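PDB 2ZC0: alanine glyoxylate transaminase from Thermococcus litoralis, which probably catalyses the pyridoxal-phosphate-dependent transfer of an amino group from alanine to glyoxylate, yielding pyruvate and glycine. Local coordinates for residues A[109-114]-A[212-217]; A[100-105]-A[263-268]; A[229-234]-A[239-244]. All blocks are in the same frame, centred on the assembly; numbering follows the deposited sequence.

Contact 1: A[109-114]-A[212-217]. With PMP (4'-deoxy-4'-aminopyridoxal-5'-phosphate), chain F.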
loop_
_atom_site.group_PDB
_atom_site.type_symbol
_atom_site.label_atom_id
_atom_site.label_comp_id
_atom_site.label_asym_id
_atom_site.label_seq_id
_atom_site.Cartn_x
_atom_site.Cartn_y
_atom_site.Cartn_z
ATOM N N GLY A 109 12.226 -16.821 -7.276
ATOM C CA GLY A 109 12.704 -15.448 -7.267
ATOM C C GLY A 109 12.156 -14.680 -8.447
ATOM O O GLY A 109 11.737 -13.537 -8.307
ATOM N N ALA A 110 12.146 -15.319 -9.613
ATOM C CA ALA A 110 11.629 -14.696 -10.834
ATOM C C ALA A 110 10.185 -14.257 -10.625
ATOM O O ALA A 110 9.806 -13.141 -10.974
ATOM C CB ALA A 110 11.717 -15.679 -12.001
ATOM N N LEU A 111 9.385 -15.142 -10.045
ATOM C CA LEU A 111 7.974 -14.855 -9.801
ATOM C C LEU A 111 7.785 -13.761 -8.730
ATOM O O LEU A 111 6.839 -12.986 -8.802
ATOM C CB LEU A 111 7.245 -16.140 -9.382
ATOM C CG LEU A 111 6.411 -17.001 -10.360
ATOM C CD1 LEU A 111 6.359 -16.404 -11.750
ATOM C CD2 LEU A 111 6.979 -18.412 -10.383
ATOM N N ASP A 112 8.674 -13.708 -7.741
ATOM C CA ASP A 112 8.594 -12.698 -6.687
ATOM C C ASP A 112 9.011 -11.336 -7.269
ATOM O O ASP A 112 8.360 -10.315 -7.031
ATOM C CB ASP A 112 9.508 -13.101 -5.516
ATOM C CG ASP A 112 9.606 -12.027 -4.442
ATOM O OD1 ASP A 112 10.612 -11.286 -4.455
ATOM O OD2 ASP A 112 8.693 -11.915 -3.604
ATOM N N LEU A 113 10.087 -11.333 -8.047
ATOM C CA LEU A 113 10.547 -10.108 -8.682
ATOM C C LEU A 113 9.430 -9.532 -9.571
ATOM O O LEU A 113 9.145 -8.337 -9.518
ATOM C CB LEU A 113 11.824 -10.390 -9.494
ATOM C CG LEU A 113 13.134 -9.912 -8.832
ATOM C CD1 LEU A 113 13.092 -10.179 -7.353
ATOM C CD2 LEU A 113 14.350 -10.576 -9.478
ATOM N N LEU A 114 8.775 -10.390 -10.353
ATOM C CA LEU A 114 7.684 -9.951 -11.214
ATOM C C LEU A 114 6.475 -9.431 -10.419
ATOM O O LEU A 114 5.846 -8.448 -10.805
ATOM C CB LEU A 114 7.208 -11.096 -12.128
ATOM C CG LEU A 114 7.762 -11.291 -13.559
ATOM C CD1 LEU A 114 8.609 -10.081 -14.009
ATOM C CD2 LEU A 114 8.549 -12.564 -13.602
ATOM N N ILE A 212 1.947 -14.413 -17.471
ATOM C CA ILE A 212 3.223 -14.868 -16.918
ATOM C C ILE A 212 3.203 -16.387 -17.083
ATOM O O ILE A 212 2.438 -17.072 -16.405
ATOM C CB ILE A 212 3.350 -14.570 -15.414
ATOM C CG1 ILE A 212 3.344 -13.056 -15.164
ATOM C CG2 ILE A 212 4.595 -15.231 -14.880
ATOM C CD1 ILE A 212 3.531 -12.698 -13.709
ATOM N N GLU A 213 4.043 -16.896 -17.981
ATOM C CA GLU A 213 4.135 -18.323 -18.282
ATOM C C GLU A 213 5.230 -19.023 -17.481
ATOM O O GLU A 213 6.412 -18.716 -17.634
ATOM C CB GLU A 213 4.386 -18.513 -19.798
ATOM C CG GLU A 213 4.626 -19.959 -20.271
ATOM C CD GLU A 213 4.634 -20.115 -21.806
ATOM O OE1 GLU A 213 4.267 -21.208 -22.289
ATOM O OE2 GLU A 213 5.009 -19.165 -22.522
ATOM N N ASP A 214 4.827 -19.980 -16.650
ATOM C CA ASP A 214 5.757 -20.741 -15.827
ATOM C C ASP A 214 6.200 -21.971 -16.621
ATOM O O ASP A 214 5.400 -22.854 -16.902
ATOM C CB ASP A 214 5.059 -21.141 -14.530
ATOM C CG ASP A 214 6.016 -21.612 -13.463
ATOM O OD1 ASP A 214 5.713 -21.377 -12.280
ATOM O OD2 ASP A 214 7.046 -22.230 -13.781
ATOM N N THR A 215 7.485 -22.004 -16.968
ATOM C CA THR A 215 8.100 -23.068 -17.762
ATOM C C THR A 215 8.959 -24.030 -16.932
ATOM O O THR A 215 9.919 -24.622 -17.440
ATOM C CB THR A 215 9.006 -22.457 -18.857
ATOM O OG1 THR A 215 10.061 -21.704 -18.231
ATOM C CG2 THR A 215 8.210 -21.541 -19.761
ATOM N N ALA A 216 8.616 -24.180 -15.659
ATOM C CA ALA A 216 9.363 -25.057 -14.764
ATOM C C ALA A 216 9.516 -26.500 -15.254
ATOM O O ALA A 216 10.553 -27.124 -15.033
ATOM C CB ALA A 216 8.721 -25.050 -13.375
ATOM N N TYR A 217 8.509 -27.036 -15.934
ATOM C CA TYR A 217 8.586 -28.419 -16.398
ATOM C C TYR A 217 8.649 -28.614 -17.907
ATOM O O TYR A 217 8.385 -29.713 -18.402
ATOM C CB TYR A 217 7.405 -29.210 -15.813
ATOM C CG TYR A 217 7.340 -29.102 -14.305
ATOM C CD1 TYR A 217 6.486 -28.182 -13.684
ATOM C CD2 TYR A 217 8.225 -29.828 -13.502
ATOM C CE1 TYR A 217 6.525 -27.977 -12.301
ATOM C CE2 TYR A 217 8.275 -29.633 -12.124
ATOM C CZ TYR A 217 7.425 -28.702 -11.530
ATOM O OH TYR A 217 7.519 -28.486 -10.174
HETATM N N1 PMP F . 7.165 -22.977 -10.671
HETATM C C2 PMP F . 6.560 -24.157 -10.407
HETATM C C2A PMP F . 5.228 -24.423 -11.113
HETATM C C3 PMP F . 7.140 -25.105 -9.523
HETATM O O3 PMP F . 6.488 -26.305 -9.274
HETATM C C4 PMP F . 8.400 -24.786 -8.890
HETATM C C4A PMP F . 9.025 -25.819 -7.933
HETATM N N4A PMP F . 9.167 -25.331 -6.562
HETATM C C5 PMP F . 9.043 -23.425 -9.225
HETATM C C6 PMP F . 8.373 -22.560 -10.124
HETATM C C5A PMP F . 10.384 -22.964 -8.624
HETATM O O4P PMP F . 11.185 -23.635 -8.992
HETATM P P PMP F . 12.683 -23.144 -8.435
HETATM O O1P PMP F . 13.932 -22.482 -9.698
HETATM O O2P PMP F . 13.462 -24.720 -7.687
HETATM O O3P PMP F . 12.584 -21.892 -7.125
#
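A buried apolar contact lays Leu111 and Leu114 of helix 106-118 on Ile212 of strand 210-214, in the core of the large domain. The axes of 109-114 and 212-214 pass 10.9 Å apart and run nearly antiparallel (170°), the spacing of a helix that rests on a sheet through side chains alone. Ile212 is branched at CB and suits the strand because it offers two arms. Ile212 CG2 meets Leu111 CD1 at 3.8 Å, while Ile212 CD1, at the end of the longer arm, comes within 4.3 Å of Leu114 CB, one helical turn further on. The other methyl of Leu111, CD2, lies 3.7 Å from Asp214 OD1, and the leucine crosses the carboxylate at about a right angle. The arrangement is that of the fold-type I aminotransferases: the helix begins beside the cofactor phosphate, where Gly107 N and Thr108 OG1 bind PMP, and the strand brings Asp214 to the N1 edge of the pyridine ring. Asp214 OD1 stands 2.7 Å from PMP N1 and is hydrogen-bonded to Tyr179 OH; the carboxylate would probably favour a protonated pyridine nitrogen, as in this family. Its CG is anti to the backbone N (chi1 -165°), which leaves OD2 placed to accept the Ala216 N-H at 3.1 Å, an Asx turn, with the N-H nearly in line with the C-O bond of OD2, which helps fix the rotation of the carboxylate. Beyond the turn, Ala216, a single methyl, lets its CB sit over the pyridine face, 3.7 Å from PMP N1. Tyr217 comes to the cofactor at the edge of its own ring, near the ring plane, and its OH shares a hydrogen bond of 2.6 Å with PMP O3 while also bonding Lys247 NZ.

Contact 2: A[100-105]-A[263-268]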
loop_
_atom_site.group_PDB
_atom_site.type_symbol
_atom_site.label_atom_id
_atom_site.label_comp_id
_atom_site.label_asym_id
_atom_site.label_seq_id
_atom_site.Cartn_x
_atom_site.Cartn_y
_atom_site.Cartn_z
ATOM N N ASN A 100 17.287 -9.893 -22.763
ATOM C CA ASN A 100 15.973 -9.964 -22.128
ATOM C C ASN A 100 15.874 -11.114 -21.129
ATOM O O ASN A 100 14.781 -11.517 -20.729
ATOM C CB ASN A 100 14.888 -10.094 -23.195
ATOM C CG ASN A 100 14.751 -8.840 -24.050
ATOM O OD1 ASN A 100 13.911 -7.988 -23.791
ATOM N ND2 ASN A 100 15.582 -8.726 -25.068
ATOM N N ILE A 101 17.024 -11.640 -20.727
ATOM C CA ILE A 101 17.051 -12.734 -19.772
ATOM C C ILE A 101 17.649 -12.230 -18.469
ATOM O O ILE A 101 18.718 -11.636 -18.465
ATOM C CB ILE A 101 17.890 -13.933 -20.304
ATOM C CG1 ILE A 101 17.154 -14.612 -21.468
ATOM C CG2 ILE A 101 18.174 -14.919 -19.182
ATOM C CD1 ILE A 101 17.898 -15.825 -22.054
ATOM N N VAL A 102 16.932 -12.442 -17.372
ATOM C CA VAL A 102 17.387 -12.027 -16.050
ATOM C C VAL A 102 17.482 -13.287 -15.183
ATOM O O VAL A 102 16.467 -13.937 -14.924
ATOM C CB VAL A 102 16.388 -11.034 -15.380
ATOM C CG1 VAL A 102 16.926 -10.577 -14.029
ATOM C CG2 VAL A 102 16.144 -9.842 -16.295
ATOM N N ILE A 103 18.709 -13.617 -14.769
ATOM C CA ILE A 103 19.004 -14.778 -13.930
ATOM C C ILE A 103 18.603 -14.452 -12.501
ATOM O O ILE A 103 19.205 -13.588 -11.848
ATOM C CB ILE A 103 20.513 -15.136 -13.910
ATOM C CG1 ILE A 103 21.030 -15.330 -15.336
ATOM C CG2 ILE A 103 20.746 -16.407 -13.093
ATOM C CD1 ILE A 103 20.187 -16.246 -16.166
ATOM N N THR A 104 17.602 -15.182 -12.025
ATOM C CA THR A 104 17.037 -14.997 -10.707
ATOM C C THR A 104 17.317 -16.195 -9.806
ATOM O O THR A 104 17.881 -17.205 -10.246
ATOM C CB THR A 104 15.512 -14.809 -10.827
ATOM O OG1 THR A 104 14.952 -15.937 -11.508
ATOM C CG2 THR A 104 15.195 -13.561 -11.627
ATOM N N ILE A 105 16.923 -16.070 -8.541
ATOM C CA ILE A 105 17.098 -17.129 -7.551
ATOM C C ILE A 105 15.993 -18.151 -7.797
ATOM O O ILE A 105 15.011 -18.214 -7.056
ATOM C CB ILE A 105 16.966 -16.559 -6.104
ATOM C CG1 ILE A 105 18.043 -15.498 -5.858
ATOM C CG2 ILE A 105 17.105 -17.673 -5.080
ATOM C CD1 ILE A 105 19.465 -16.012 -5.991
ATOM N N GLU A 263 9.777 -1.644 -20.510
ATOM C CA GLU A 263 9.790 -1.076 -19.181
ATOM C C GLU A 263 9.718 -2.106 -18.057
ATOM O O GLU A 263 10.288 -1.899 -16.988
ATOM C CB GLU A 263 8.659 -0.055 -19.063
ATOM C CG GLU A 263 8.775 1.153 -20.027
ATOM C CD GLU A 263 8.513 0.804 -21.500
ATOM O OE1 GLU A 263 7.623 -0.030 -21.789
ATOM O OE2 GLU A 263 9.191 1.384 -22.377
ATOM N N ILE A 264 9.017 -3.215 -18.279
ATOM C CA ILE A 264 8.937 -4.252 -17.252
ATOM C C ILE A 264 10.342 -4.796 -17.014
ATOM O O ILE A 264 10.800 -4.865 -15.869
ATOM C CB ILE A 264 7.974 -5.393 -17.667
ATOM C CG1 ILE A 264 6.532 -4.898 -17.577
ATOM C CG2 ILE A 264 8.159 -6.608 -16.765
ATOM C CD1 ILE A 264 5.526 -5.862 -18.142
ATOM N N LEU A 265 11.040 -5.157 -18.089
ATOM C CA LEU A 265 12.408 -5.666 -17.955
ATOM C C LEU A 265 13.315 -4.649 -17.236
ATOM O O LEU A 265 14.119 -5.018 -16.370
ATOM C CB LEU A 265 12.990 -5.977 -19.337
ATOM C CG LEU A 265 14.495 -6.263 -19.409
ATOM C CD1 LEU A 265 14.802 -7.601 -18.749
ATOM C CD2 LEU A 265 14.924 -6.280 -20.888
ATOM N N LYS A 266 13.168 -3.376 -17.606
ATOM C CA LYS A 266 13.960 -2.289 -17.026
ATOM C C LYS A 266 13.762 -2.190 -15.510
ATOM O O LYS A 266 14.732 -2.081 -14.755
ATOM C CB LYS A 266 13.571 -0.952 -17.678
ATOM C CG LYS A 266 14.341 0.282 -17.195
ATOM C CD LYS A 266 13.615 1.569 -17.620
ATOM C CE LYS A 266 14.491 2.825 -17.460
ATOM N NZ LYS A 266 15.564 2.938 -18.496
ATOM N N LYS A 267 12.508 -2.235 -15.072
ATOM C CA LYS A 267 12.199 -2.147 -13.655
ATOM C C LYS A 267 12.538 -3.415 -12.887
ATOM O O LYS A 267 12.908 -3.358 -11.721
ATOM C CB LYS A 267 10.726 -1.794 -13.443
ATOM C CG LYS A 267 10.432 -0.327 -13.677
ATOM C CD LYS A 267 11.318 0.531 -12.752
ATOM C CE LYS A 267 11.077 2.006 -12.962
ATOM N NZ LYS A 267 10.874 2.695 -11.649
ATOM N N VAL A 268 12.401 -4.567 -13.522
ATOM C CA VAL A 268 12.742 -5.791 -12.825
ATOM C C VAL A 268 14.234 -5.795 -12.542
ATOM O O VAL A 268 14.682 -6.322 -11.531
ATOM C CB VAL A 268 12.416 -7.021 -13.650
ATOM C CG1 VAL A 268 13.086 -8.241 -13.028
ATOM C CG2 VAL A 268 10.905 -7.216 -13.702
#
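Lys267 NZ is gripped by two backbone oxygens of the second subunit, those of Ala11 and Ile14, and so anchors helix 262-272 to the partner, while Leu265 of the same helix packs inward on Val102 and Asn100. The contact within the chain is made by van der Waals packing, mostly apolar, and is modest, burying 186 Å² over both sides. Leu265 carries it with both branches of its fork. CD1 touches Val102 CG2 at 3.6 Å, and CD2 reaches the backbone of Asn100, 4.0 Å from its CA. With CG anti to the backbone N (chi1 169°), Leu265 is extended off the helix, and its two methyls can straddle neighbouring positions on the strand. Val102 answers with a single arm: CG2 lies beside its own backbone N, on the side of the chain that leads back to Asn100, and the two side chains pass at a slant. One turn along the helix, Val268 also faces the strand, but more loosely, its CG1 4.6 Å from Val102 CG1. Strand 101-104 is, within this chain, an outermost strand of the mixed sheet of the large domain and runs antiparallel to strand 256-259, itself antiparallel to its other neighbour, as in fold-type I aminotransferases. The chain turns from strand 256-259 into helix 262-272, which comes back over the sheet margin beside helix 106-118. Valine fits the strand, where beta-branching is well tolerated, and leucine the helix, where a longer, gamma-branched chain can bridge to the sheet. Val102 further touches Leu269 and Lys272 of that helix and Ile258 of the neighbouring strand.

Contact 3: A[229-234]-A[239-244]. With PMP (4'-deoxy-4'-aminopyridoxal-5'-phosphate), chain F.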
loop_
_atom_site.group_PDB
_atom_site.type_symbol
_atom_site.label_atom_id
_atom_site.label_comp_id
_atom_site.label_asym_id
_atom_site.label_seq_id
_atom_site.Cartn_x
_atom_site.Cartn_y
_atom_site.Cartn_z
ATOM N N PRO A 229 5.952 -23.211 -26.099
ATOM C CA PRO A 229 5.571 -22.250 -25.062
ATOM C C PRO A 229 4.712 -21.155 -25.666
ATOM O O PRO A 229 4.791 -20.887 -26.867
ATOM C CB PRO A 229 6.913 -21.708 -24.595
ATOM C CG PRO A 229 7.828 -22.879 -24.771
ATOM C CD PRO A 229 7.412 -23.427 -26.108
ATOM N N LEU A 230 3.883 -20.529 -24.838
ATOM C CA LEU A 230 3.048 -19.430 -25.308
ATOM C C LEU A 230 3.977 -18.317 -25.786
ATOM O O LEU A 230 3.665 -17.595 -26.727
ATOM C CB LEU A 230 2.169 -18.906 -24.180
ATOM C CG LEU A 230 1.228 -19.874 -23.457
ATOM C CD1 LEU A 230 0.780 -19.262 -22.137
ATOM C CD2 LEU A 230 0.017 -20.185 -24.348
ATOM N N LYS A 231 5.132 -18.185 -25.145
ATOM C CA LYS A 231 6.058 -17.137 -25.529
ATOM C C LYS A 231 6.535 -17.259 -26.975
ATOM O O LYS A 231 6.835 -16.249 -27.620
ATOM C CB LYS A 231 7.266 -17.109 -24.589
ATOM C CG LYS A 231 8.156 -15.892 -24.800
ATOM C CD LYS A 231 7.344 -14.622 -24.662
ATOM C CE LYS A 231 8.196 -13.368 -24.786
ATOM N NZ LYS A 231 7.307 -12.161 -24.828
ATOM N N ALA A 232 6.598 -18.486 -27.491
ATOM C CA ALA A 232 7.042 -18.713 -28.868
ATOM C C ALA A 232 5.948 -18.288 -29.841
ATOM O O ALA A 232 6.179 -18.149 -31.044
ATOM C CB ALA A 232 7.392 -20.183 -29.071
ATOM N N LEU A 233 4.752 -18.074 -29.303
ATOM C CA LEU A 233 3.595 -17.645 -30.086
ATOM C C LEU A 233 3.228 -16.203 -29.723
ATOM O O LEU A 233 2.213 -15.675 -30.188
ATOM C CB LEU A 233 2.401 -18.555 -29.777
ATOM C CG LEU A 233 2.194 -19.910 -30.473
ATOM C CD1 LEU A 233 3.500 -20.466 -31.037
ATOM C CD2 LEU A 233 1.565 -20.866 -29.471
ATOM N N ASP A 234 4.070 -15.558 -28.920
ATOM C CA ASP A 234 3.789 -14.196 -28.457
ATOM C C ASP A 234 4.187 -13.059 -29.408
ATOM O O ASP A 234 5.160 -12.332 -29.161
ATOM C CB ASP A 234 4.459 -13.982 -27.097
ATOM C CG ASP A 234 3.981 -12.735 -26.410
ATOM O OD1 ASP A 234 4.734 -12.205 -25.579
ATOM O OD2 ASP A 234 2.851 -12.288 -26.686
ATOM N N VAL A 239 3.413 -11.946 -23.206
ATOM C CA VAL A 239 3.766 -12.931 -22.208
ATOM C C VAL A 239 5.179 -12.744 -21.679
ATOM O O VAL A 239 6.112 -12.325 -22.388
ATOM C CB VAL A 239 3.488 -14.430 -22.679
ATOM C CG1 VAL A 239 2.801 -14.458 -24.032
ATOM C CG2 VAL A 239 4.742 -15.256 -22.644
ATOM N N ILE A 240 5.305 -13.032 -20.394
ATOM C CA ILE A 240 6.560 -12.915 -19.681
ATOM C C ILE A 240 6.794 -14.304 -19.143
ATOM O O ILE A 240 5.867 -14.913 -18.636
ATOM C CB ILE A 240 6.384 -11.941 -18.501
ATOM C CG1 ILE A 240 6.015 -10.564 -19.057
ATOM C CG2 ILE A 240 7.608 -11.982 -17.599
ATOM C CD1 ILE A 240 5.662 -9.531 -18.003
ATOM N N VAL A 241 7.995 -14.845 -19.268
ATOM C CA VAL A 241 8.168 -16.169 -18.711
ATOM C C VAL A 241 9.026 -16.152 -17.461
ATOM O O VAL A 241 9.873 -15.273 -17.274
ATOM C CB VAL A 241 8.757 -17.205 -19.741
ATOM C CG1 VAL A 241 8.748 -16.631 -21.142
ATOM C CG2 VAL A 241 10.127 -17.673 -19.312
ATOM N N ALA A 242 8.756 -17.130 -16.600
ATOM C CA ALA A 242 9.478 -17.343 -15.357
ATOM C C ALA A 242 9.910 -18.796 -15.457
ATOM O O ALA A 242 9.103 -19.709 -15.274
ATOM C CB ALA A 242 8.556 -17.148 -14.165
ATOM N N GLY A 243 11.175 -19.011 -15.787
ATOM C CA GLY A 243 11.668 -20.361 -15.936
ATOM C C GLY A 243 12.760 -20.722 -14.963
ATOM O O GLY A 243 13.114 -19.939 -14.082
ATOM N N THR A 244 13.297 -21.925 -15.130
ATOM C CA THR A 244 14.352 -22.401 -14.258
ATOM C C THR A 244 14.975 -23.698 -14.745
ATOM O O THR A 244 14.383 -24.429 -15.543
ATOM C CB THR A 244 13.819 -22.602 -12.821
ATOM O OG1 THR A 244 14.847 -23.179 -12.012
ATOM C CG2 THR A 244 12.596 -23.495 -12.815
HETATM N N1 PMP F . 7.165 -22.977 -10.671
HETATM C C2 PMP F . 6.560 -24.157 -10.407
HETATM C C2A PMP F . 5.228 -24.423 -11.113
HETATM C C3 PMP F . 7.140 -25.105 -9.523
HETATM O O3 PMP F . 6.488 -26.305 -9.274
HETATM C C4 PMP F . 8.400 -24.786 -8.890
HETATM C C4A PMP F . 9.025 -25.819 -7.933
HETATM N N4A PMP F . 9.167 -25.331 -6.562
HETATM C C5 PMP F . 9.043 -23.425 -9.225
HETATM C C6 PMP F . 8.373 -22.560 -10.124
HETATM C C5A PMP F . 10.384 -22.964 -8.624
HETATM O O4P PMP F . 11.185 -23.635 -8.992
HETATM P P PMP F . 12.683 -23.144 -8.435
HETATM O O1P PMP F . 13.932 -22.482 -9.698
HETATM O O2P PMP F . 13.462 -24.720 -7.687
HETATM O O3P PMP F . 12.584 -21.892 -7.125
#
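Lys231, on the 3-10 turn 231-233, and Asp234 just after it close tightly on buried Val239 of strand 239-244, whereas Ala232 points away from the strand and Leu233 makes no contact with it. At the tight side, the lysine chain bends at chi2 (56°) and slides along the valine, CD only 3.4 Å from Val239 CG2, to bring NZ within 2.7 Å of Val239 O. The same NZ bridges to Asp234 OD1, also at 2.7 Å; OD1 accepts it with its anti lone pair, the one away from OD2. OD1 takes a second donor from above the carboxylate plane, Val239 N at 2.7 Å. Lys231 NZ also forms a salt bridge with Glu261. Lysine suits this place because its long aliphatic chain can lie on Val239 and Val241 while its ammonium serves carbonyl and carboxylates. A methionine in place of Lys231 would probably leave Val239 O without its donor and Asp234 and Glu261 without their shared cation. At the strand's other end, Thr244 OG1 donates to PMP O1P at 2.6 Å. Both polar backbone atoms of Val239 are thus paired by side chains, and the ammonium between two carboxylates probably keeps them charged.

How the contacts relate
The three contacts share one mixed sheet. Contact 1 is the nearest neighbour of both others, its centre about 11 Å from that of contact 2 and about 10 Å from that of contact 3, while contacts 2 and 3 are about 14 Å apart, centre to centre. Helices 106-118 and 262-272 meet where Leu114 CD1 touches Val268 CG2 at 3.7 Å, and Ile264 CD1 reaches Ile240 CD1 of contact 3 at 3.7 Å. Contacts 1 and 3 are joined through neighbouring parallel strands, Glu213 N to Ile240 O being 2.8 Å. Both also reach PMP, contact 1 at the pyridine ring and contact 3 at the phosphate; contact 2 lies further out, the side chain of Val102 about 13 Å from a bound PMP. Contacts 1 and 2 both touch the second subunit.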